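Maleylpyruvate isomerase (Ralstonia sp., PDB 2V6K) catalyses the glutathione-dependent isomerisation of maleylpyruvate to fumarylpyruvate in naphthalene degradation, as a homodimeric zeta-class glutathione transferase. Local coordinates at residues E72-E75 / E76-T80; A126-N129 / A130-T134; D141-E144 / A145-V149. One frame throughout, in Å; residues are numbered along the deposited sequence.

The three contacts are local i to i+4 packings within helices, met in series along the chain. Contact 1 closes helix 67-77 of the thioredoxin-like N-terminal domain, while contacts 2 and 3 lie near the start and toward the C-terminal end of helix 125-149 in the helical C-terminal domain. The centres of contacts 1 and 2 are 36 Å apart, on opposite sides of the chain's centre; contacts 2 and 3 are 22 Å apart. All three also touch the second subunit. None reaches the bound glutathione conjugate: the nearest side chains are Cys132 of contact 2, about 8 Å from it, Ala142 of contact 3, about 10 Å, and Glu72 of contact 1, about 11 Å.

Contact 1 of 3, residues E72-E75 / E76-T80; sequences EWLE and EQYPT
Trp73 presents one face of its indole to the side chain of Gln77, one helical turn on. Gln77 CG sits 3.6 Å from the centroid of the five-membered ring, 16° off its normal, a CH-pi contact. The indole gets there because Trp73 CG is anti to the backbone N (chi1 176°), which carries the ring outward with a slant toward the C-terminal end, level with Gln77 CG. The next pair, Leu74 and Tyr78, is apolar: Leu74 CD2 lies 3.8 Å from Tyr78 CD2, and the two side chains cross at a slant. Tyr78 is the first residue to leave helical backbone angles, yet its N still donates to Leu74 O at 2.9 Å, and Gln77 N to Trp73 O at 2.9 Å. Beyond Tyr78 a water bridges the end of the helix to the following chain, donating to Glu75 OE2 at 2.9 Å and to Pro79 O at 2.7 Å. The other oxygen of that carboxylate, Glu75 OE1, makes a salt bridge to Lys24 and accepts from Leu83 N. Glu76 forms a salt bridge with Arg91 of the second subunit, and Glu72 one with Arg95 of its own chain. This is the C-terminal end of helix 67-77 in the thioredoxin-like domain: Leu74 packs on Leu17, Ala20 and Leu21 of helix 12-24, while Trp73 meets Gln92 of the second subunit.

Contact 2 of 3, residues A126-N129 / A130-T134; sequences AAIN and AWCGT
Ala126-Asn129 pass into Ala130-Thr134 as regular alpha-helix, with four successive i to i+4 bonds from Ala130 N to Ala126 O, Trp131 N to Ala127 O, Cys132 N to Ile128 O (3.0 Å, N-H...O angle 170°) and Gly133 N to Asn129 O. On the buried side Ile128 CG2 approaches Cys132 SG at 4.3 Å. The thiol, with SG anti to the carbonyl carbon (chi1 -68°), leans back along the helix, which leaves SG 3.4 Å from Ile128 O. Trp131 touches the preceding turn through its CB, 3.4 Å from Ile128 O, before its indole swings away. In the all-helical C-terminal domain of the glutathione transferase fold, this turn of helix 125-149 lies against helix 111-121: Ile128 and Trp131 meet Leu117, and Cys132 meets Leu114. Trp131 NE1 donates to Ile108 O, and its ring stacks edge-to-face with Trp135 and with Tyr116 of the second subunit. On the flank, Thr134 OG1 donates back to Ala130 O at 2.7 Å. That carbonyl also takes the backbone bond from Thr134 N at 3.0 Å, the two donors reaching it from opposite faces of its plane.

Contact 3 of 3, residues D141-E144 / A145-V149; sequences DAYE and ALLAV
Tyr143 CG stands anti to its own backbone nitrogen (chi1 -160°), whereas Leu147 CG is anti to the carbonyl carbon (chi1 -67°); the first choice brings the phenol ring forward along the helix and the second tips the isobutyl group back to meet it. Tyr143 CD2 lies 3.9 Å from Leu147 CG. Leu147 CD1 comes to the edge of the ring, in its plane, 3.9 Å from Tyr143 CE2, and Leu147 CD2 also reaches Tyr143 CE2. Beneath this pair, Leu147 N donates to Tyr143 O at 2.9 Å, in the carbonyl plane, and Leu147 CG rests 3.4 Å from the same oxygen. Leu146 packs in a like manner on the turn before it, with its CG 3.4 Å from Ala142 O, the carbonyl that accepts from Leu146 N.

These turns belong to the C-terminal part of helix 125-149, in the helical domain of the glutathione transferase fold. Tyr143 faces its interior, touching Leu97 and Val101 of helix 88-104, Ala165 and Leu169 of helix 164-178 and Ile189 of helix 187-196; its hydroxyl is hydrogen-bonded to Ser157 OG. Leu146 meets Leu97 and Ile100 of helix 88-104 and also Ile65 of the second subunit.

Glu144 turns its carboxylate to the start of helix 187-196. Glu144 OE2 accepts from Leu188 N and OE1 from Ile189 N, two backbone N-H groups of the first turn that hold the carboxylate by both oxygens. Its own backbone oxygen, Glu144 O, accepts from Ala148 N at 3.1 Å, with the N-H...O angle narrowed to 137°.

Contact 1 of 3, residues E72-E75 / E76-T80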
loop_
_atom_site.group_PDB
_atom_site.type_symbol
_atom_site.label_atom_id
_atom_site.label_comp_id
_atom_site.label_asym_id
_atom_site.label_seq_id
_atom_site.Cartn_x
_atom_site.Cartn_y
_atom_site.Cartn_z
ATOM N N GLU A 72 -5.274 9.105 6.075
ATOM C CA GLU A 72 -6.061 9.974 5.189
ATOM C C GLU A 72 -7.312 10.513 5.894
ATOM O O GLU A 72 -7.683 11.681 5.713
ATOM C CB GLU A 72 -6.454 9.230 3.913
ATOM C CG GLU A 72 -5.292 8.874 2.996
ATOM C CD GLU A 72 -5.037 9.887 1.891
ATOM O OE1 GLU A 72 -5.698 10.950 1.846
ATOM O OE2 GLU A 72 -4.177 9.592 1.035
ATOM N N TRP A 73 -7.949 9.668 6.703
ATOM C CA TRP A 73 -9.104 10.069 7.511
ATOM C C TRP A 73 -8.726 11.149 8.532
ATOM O O TRP A 73 -9.433 12.152 8.667
ATOM C CB TRP A 73 -9.724 8.827 8.161
ATOM C CG TRP A 73 -10.877 9.052 9.097
ATOM C CD1 TRP A 73 -12.199 9.140 8.770
ATOM C CD2 TRP A 73 -10.806 9.179 10.522
ATOM N NE1 TRP A 73 -12.957 9.328 9.905
ATOM C CE2 TRP A 73 -12.123 9.353 10.993
ATOM C CE3 TRP A 73 -9.751 9.162 11.447
ATOM C CZ2 TRP A 73 -12.418 9.520 12.352
ATOM C CZ3 TRP A 73 -10.045 9.327 12.798
ATOM C CH2 TRP A 73 -11.365 9.502 13.232
ATOM N N LEU A 74 -7.604 10.961 9.227
ATOM C CA LEU A 74 -7.110 11.972 10.169
ATOM C C LEU A 74 -6.865 13.308 9.492
ATOM O O LEU A 74 -7.192 14.354 10.052
ATOM C CB LEU A 74 -5.811 11.518 10.835
ATOM C CG LEU A 74 -5.897 10.410 11.874
ATOM C CD1 LEU A 74 -4.498 10.015 12.296
ATOM C CD2 LEU A 74 -6.691 10.880 13.086
ATOM N N GLU A 75 -6.285 13.281 8.295
ATOM C CA GLU A 75 -5.984 14.512 7.573
ATOM C C GLU A 75 -7.255 15.312 7.289
ATOM O O GLU A 75 -7.262 16.539 7.413
ATOM C CB GLU A 75 -5.227 14.196 6.275
ATOM C CG GLU A 75 -5.072 15.377 5.325
ATOM C CD GLU A 75 -4.222 16.514 5.871
ATOM O OE1 GLU A 75 -3.626 16.386 6.968
ATOM O OE2 GLU A 75 -4.146 17.544 5.178
ATOM N N GLU A 76 -8.327 14.613 6.931
ATOM C CA GLU A 76 -9.595 15.259 6.598
ATOM C C GLU A 76 -10.368 15.688 7.850
ATOM O O GLU A 76 -11.012 16.740 7.862
ATOM C CB GLU A 76 -10.434 14.327 5.716
ATOM C CG GLU A 76 -11.670 14.970 5.092
ATOM C CD GLU A 76 -12.964 14.448 5.687
ATOM O OE1 GLU A 76 -13.080 14.399 6.931
ATOM O OE2 GLU A 76 -13.869 14.083 4.905
ATOM N N GLN A 77 -10.294 14.875 8.901
ATOM C CA GLN A 77 -11.065 15.100 10.125
ATOM C C GLN A 77 -10.462 16.161 11.035
ATOM O O GLN A 77 -11.193 16.870 11.735
ATOM C CB GLN A 77 -11.215 13.789 10.906
ATOM C CG GLN A 77 -12.156 12.783 10.257
ATOM C CD GLN A 77 -13.610 13.172 10.390
ATOM O OE1 GLN A 77 -14.252 13.561 9.415
ATOM N NE2 GLN A 77 -14.137 13.083 11.603
ATOM N N TYR A 78 -9.134 16.250 11.029
ATOM C CA TYR A 78 -8.384 17.155 11.890
ATOM C C TYR A 78 -7.472 17.987 11.002
ATOM O O TYR A 78 -6.327 17.619 10.775
ATOM C CB TYR A 78 -7.562 16.356 12.906
ATOM C CG TYR A 78 -8.409 15.487 13.795
ATOM C CD1 TYR A 78 -9.083 16.027 14.890
ATOM C CD2 TYR A 78 -8.545 14.122 13.541
ATOM C CE1 TYR A 78 -9.865 15.231 15.714
ATOM C CE2 TYR A 78 -9.331 13.320 14.352
ATOM C CZ TYR A 78 -9.985 13.880 15.436
ATOM O OH TYR A 78 -10.760 13.088 16.249
ATOM N N PRO A 79 -7.984 19.106 10.468
ATOM C CA PRO A 79 -7.250 19.796 9.399
ATOM C C PRO A 79 -5.850 20.324 9.738
ATOM O O PRO A 79 -4.984 20.315 8.866
ATOM C CB PRO A 79 -8.179 20.958 9.027
ATOM C CG PRO A 79 -9.529 20.542 9.511
ATOM C CD PRO A 79 -9.278 19.750 10.755
ATOM N N THR A 80 -5.626 20.761 10.970
ATOM C CA THR A 80 -4.415 21.501 11.318
ATOM C C THR A 80 -3.518 20.701 12.258
ATOM O O THR A 80 -4.002 20.159 13.247
ATOM C CB THR A 80 -4.780 22.852 11.973
ATOM O OG1 THR A 80 -5.648 23.574 11.090
ATOM C CG2 THR A 80 -3.538 23.688 12.249
HETATM O O HOH W 1 -5.526 19.776 6.307
#

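Contact 2 of 3, residues A126-N129 / A130-T134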
loop_
_atom_site.group_PDB
_atom_site.type_symbol
_atom_site.label_atom_id
_atom_site.label_comp_id
_atom_site.label_asym_id
_atom_site.label_seq_id
_atom_site.Cartn_x
_atom_site.Cartn_y
_atom_site.Cartn_z
ATOM N N ALA A 126 20.647 -14.463 8.867
ATOM C CA ALA A 126 21.406 -13.799 7.813
ATOM C C ALA A 126 20.548 -13.696 6.550
ATOM O O ALA A 126 20.515 -12.649 5.897
ATOM C CB ALA A 126 22.709 -14.540 7.532
ATOM N N ALA A 127 19.839 -14.775 6.220
ATOM C CA ALA A 127 18.958 -14.778 5.051
ATOM C C ALA A 127 17.793 -13.805 5.223
ATOM O O ALA A 127 17.399 -13.132 4.268
ATOM C CB ALA A 127 18.445 -16.178 4.770
ATOM N N ILE A 128 17.252 -13.727 6.439
ATOM C CA ILE A 128 16.197 -12.761 6.757
ATOM C C ILE A 128 16.707 -11.338 6.556
ATOM O O ILE A 128 16.048 -10.532 5.901
ATOM C CB ILE A 128 15.644 -12.964 8.193
ATOM C CG1 ILE A 128 14.907 -14.310 8.324
ATOM C CG2 ILE A 128 14.756 -11.787 8.622
ATOM C CD1 ILE A 128 13.697 -14.481 7.405
ATOM N N ASN A 129 17.892 -11.035 7.078
ATOM C CA ASN A 129 18.446 -9.699 6.902
ATOM C C ASN A 129 18.696 -9.357 5.436
ATOM O O ASN A 129 18.457 -8.225 5.019
ATOM C CB ASN A 129 19.717 -9.510 7.738
ATOM C CG ASN A 129 19.423 -9.294 9.215
ATOM O OD1 ASN A 129 18.282 -9.405 9.663
ATOM N ND2 ASN A 129 20.463 -8.990 9.979
ATOM N N ALA A 130 19.158 -10.336 4.654
ATOM C CA ALA A 130 19.426 -10.105 3.232
ATOM C C ALA A 130 18.135 -9.829 2.464
ATOM O O ALA A 130 18.098 -8.966 1.587
ATOM C CB ALA A 130 20.177 -11.286 2.627
ATOM N N TRP A 131 17.076 -10.558 2.807
ATOM C CA TRP A 131 15.748 -10.323 2.243
ATOM C C TRP A 131 15.296 -8.903 2.550
ATOM O O TRP A 131 14.970 -8.136 1.640
ATOM C CB TRP A 131 14.774 -11.340 2.836
ATOM C CG TRP A 131 13.290 -11.100 2.631
ATOM C CD1 TRP A 131 12.465 -10.331 3.403
ATOM C CD2 TRP A 131 12.455 -11.702 1.633
ATOM N NE1 TRP A 131 11.172 -10.394 2.928
ATOM C CE2 TRP A 131 11.135 -11.245 1.855
ATOM C CE3 TRP A 131 12.693 -12.591 0.575
ATOM C CZ2 TRP A 131 10.063 -11.640 1.053
ATOM C CZ3 TRP A 131 11.631 -12.986 -0.215
ATOM C CH2 TRP A 131 10.333 -12.511 0.026
ATOM N N CYS A 132 15.303 -8.546 3.828
ATOM C CA CYS A 132 14.797 -7.239 4.227
ATOM C C CYS A 132 15.565 -6.107 3.571
ATOM O O CYS A 132 14.964 -5.137 3.101
ATOM C CB CYS A 132 14.811 -7.086 5.743
ATOM S SG CYS A 132 13.621 -8.172 6.566
ATOM N N GLY A 133 16.887 -6.241 3.524
ATOM C CA GLY A 133 17.740 -5.242 2.891
ATOM C C GLY A 133 17.492 -5.112 1.401
ATOM O O GLY A 133 17.608 -4.026 0.847
ATOM N N THR A 134 17.146 -6.212 0.742
ATOM C CA THR A 134 16.838 -6.166 -0.686
ATOM C C THR A 134 15.686 -5.194 -0.957
ATOM O O THR A 134 15.797 -4.299 -1.805
ATOM C CB THR A 134 16.515 -7.570 -1.236
ATOM O OG1 THR A 134 17.665 -8.408 -1.060
ATOM C CG2 THR A 134 16.161 -7.522 -2.717
#

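Contact 3 of 3, residues D141-E144 / A145-V149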
loop_
_atom_site.group_PDB
_atom_site.type_symbol
_atom_site.label_atom_id
_atom_site.label_comp_id
_atom_site.label_asym_id
_atom_site.label_seq_id
_atom_site.Cartn_x
_atom_site.Cartn_y
_atom_site.Cartn_z
ATOM N N ASP A 141 16.271 3.419 -2.855
ATOM C CA ASP A 141 16.865 3.921 -4.104
ATOM C C ASP A 141 15.884 4.870 -4.797
ATOM O O ASP A 141 16.262 5.968 -5.216
ATOM C CB ASP A 141 17.227 2.787 -5.072
ATOM C CG ASP A 141 18.462 2.008 -4.661
ATOM O OD1 ASP A 141 19.240 2.467 -3.802
ATOM O OD2 ASP A 141 18.652 0.904 -5.222
ATOM N N ALA A 142 14.629 4.441 -4.912
ATOM C CA ALA A 142 13.611 5.227 -5.600
ATOM C C ALA A 142 13.220 6.470 -4.810
ATOM O O ALA A 142 13.123 7.556 -5.377
ATOM C CB ALA A 142 12.387 4.375 -5.896
ATOM N N TYR A 143 12.990 6.303 -3.506
ATOM C CA TYR A 143 12.585 7.407 -2.639
ATOM C C TYR A 143 13.663 8.494 -2.648
ATOM O O TYR A 143 13.360 9.684 -2.833
ATOM C CB TYR A 143 12.349 6.871 -1.222
ATOM C CG TYR A 143 11.496 7.724 -0.316
ATOM C CD1 TYR A 143 10.227 7.310 0.056
ATOM C CD2 TYR A 143 11.973 8.929 0.199
ATOM C CE1 TYR A 143 9.447 8.070 0.910
ATOM C CE2 TYR A 143 11.190 9.707 1.050
ATOM C CZ TYR A 143 9.925 9.265 1.396
ATOM O OH TYR A 143 9.132 10.010 2.237
ATOM N N GLU A 144 14.916 8.083 -2.464
ATOM C CA GLU A 144 16.063 8.994 -2.497
ATOM C C GLU A 144 16.154 9.750 -3.820
ATOM O O GLU A 144 16.401 10.963 -3.833
ATOM C CB GLU A 144 17.351 8.204 -2.253
ATOM C CG GLU A 144 18.622 9.040 -2.211
ATOM C CD GLU A 144 18.859 9.732 -0.878
ATOM O OE1 GLU A 144 18.096 9.511 0.091
ATOM O OE2 GLU A 144 19.841 10.499 -0.807
ATOM N N ALA A 145 15.964 9.039 -4.931
ATOM C CA ALA A 145 16.006 9.667 -6.251
ATOM C C ALA A 145 14.914 10.724 -6.386
ATOM O O ALA A 145 15.149 11.799 -6.953
ATOM C CB ALA A 145 15.875 8.621 -7.342
ATOM N N LEU A 146 13.726 10.430 -5.861
ATOM C CA LEU A 146 12.623 11.395 -5.908
ATOM C C LEU A 146 12.874 12.622 -5.045
ATOM O O LEU A 146 12.524 13.738 -5.443
ATOM C CB LEU A 146 11.293 10.726 -5.552
ATOM C CG LEU A 146 10.803 9.726 -6.603
ATOM C CD1 LEU A 146 9.662 8.889 -6.049
ATOM C CD2 LEU A 146 10.377 10.426 -7.887
ATOM N N LEU A 147 13.501 12.430 -3.887
ATOM C CA LEU A 147 13.881 13.559 -3.025
ATOM C C LEU A 147 14.854 14.493 -3.730
ATOM O O LEU A 147 14.825 15.706 -3.510
ATOM C CB LEU A 147 14.501 13.071 -1.711
ATOM C CG LEU A 147 13.601 12.316 -0.730
ATOM C CD1 LEU A 147 14.362 11.972 0.540
ATOM C CD2 LEU A 147 12.360 13.122 -0.392
ATOM N N ALA A 148 15.706 13.919 -4.578
ATOM C CA ALA A 148 16.772 14.658 -5.254
ATOM C C ALA A 148 16.278 15.566 -6.366
ATOM O O ALA A 148 16.875 16.614 -6.621
ATOM C CB ALA A 148 17.808 13.692 -5.801
ATOM N N VAL A 149 15.209 15.162 -7.048
ATOM C CA VAL A 149 14.758 15.907 -8.231
ATOM C C VAL A 149 13.762 17.022 -7.905
ATOM O O VAL A 149 13.412 17.827 -8.771
ATOM C CB VAL A 149 14.215 14.980 -9.362
ATOM C CG1 VAL A 149 15.348 14.182 -9.994
ATOM C CG2 VAL A 149 13.113 14.060 -8.857
#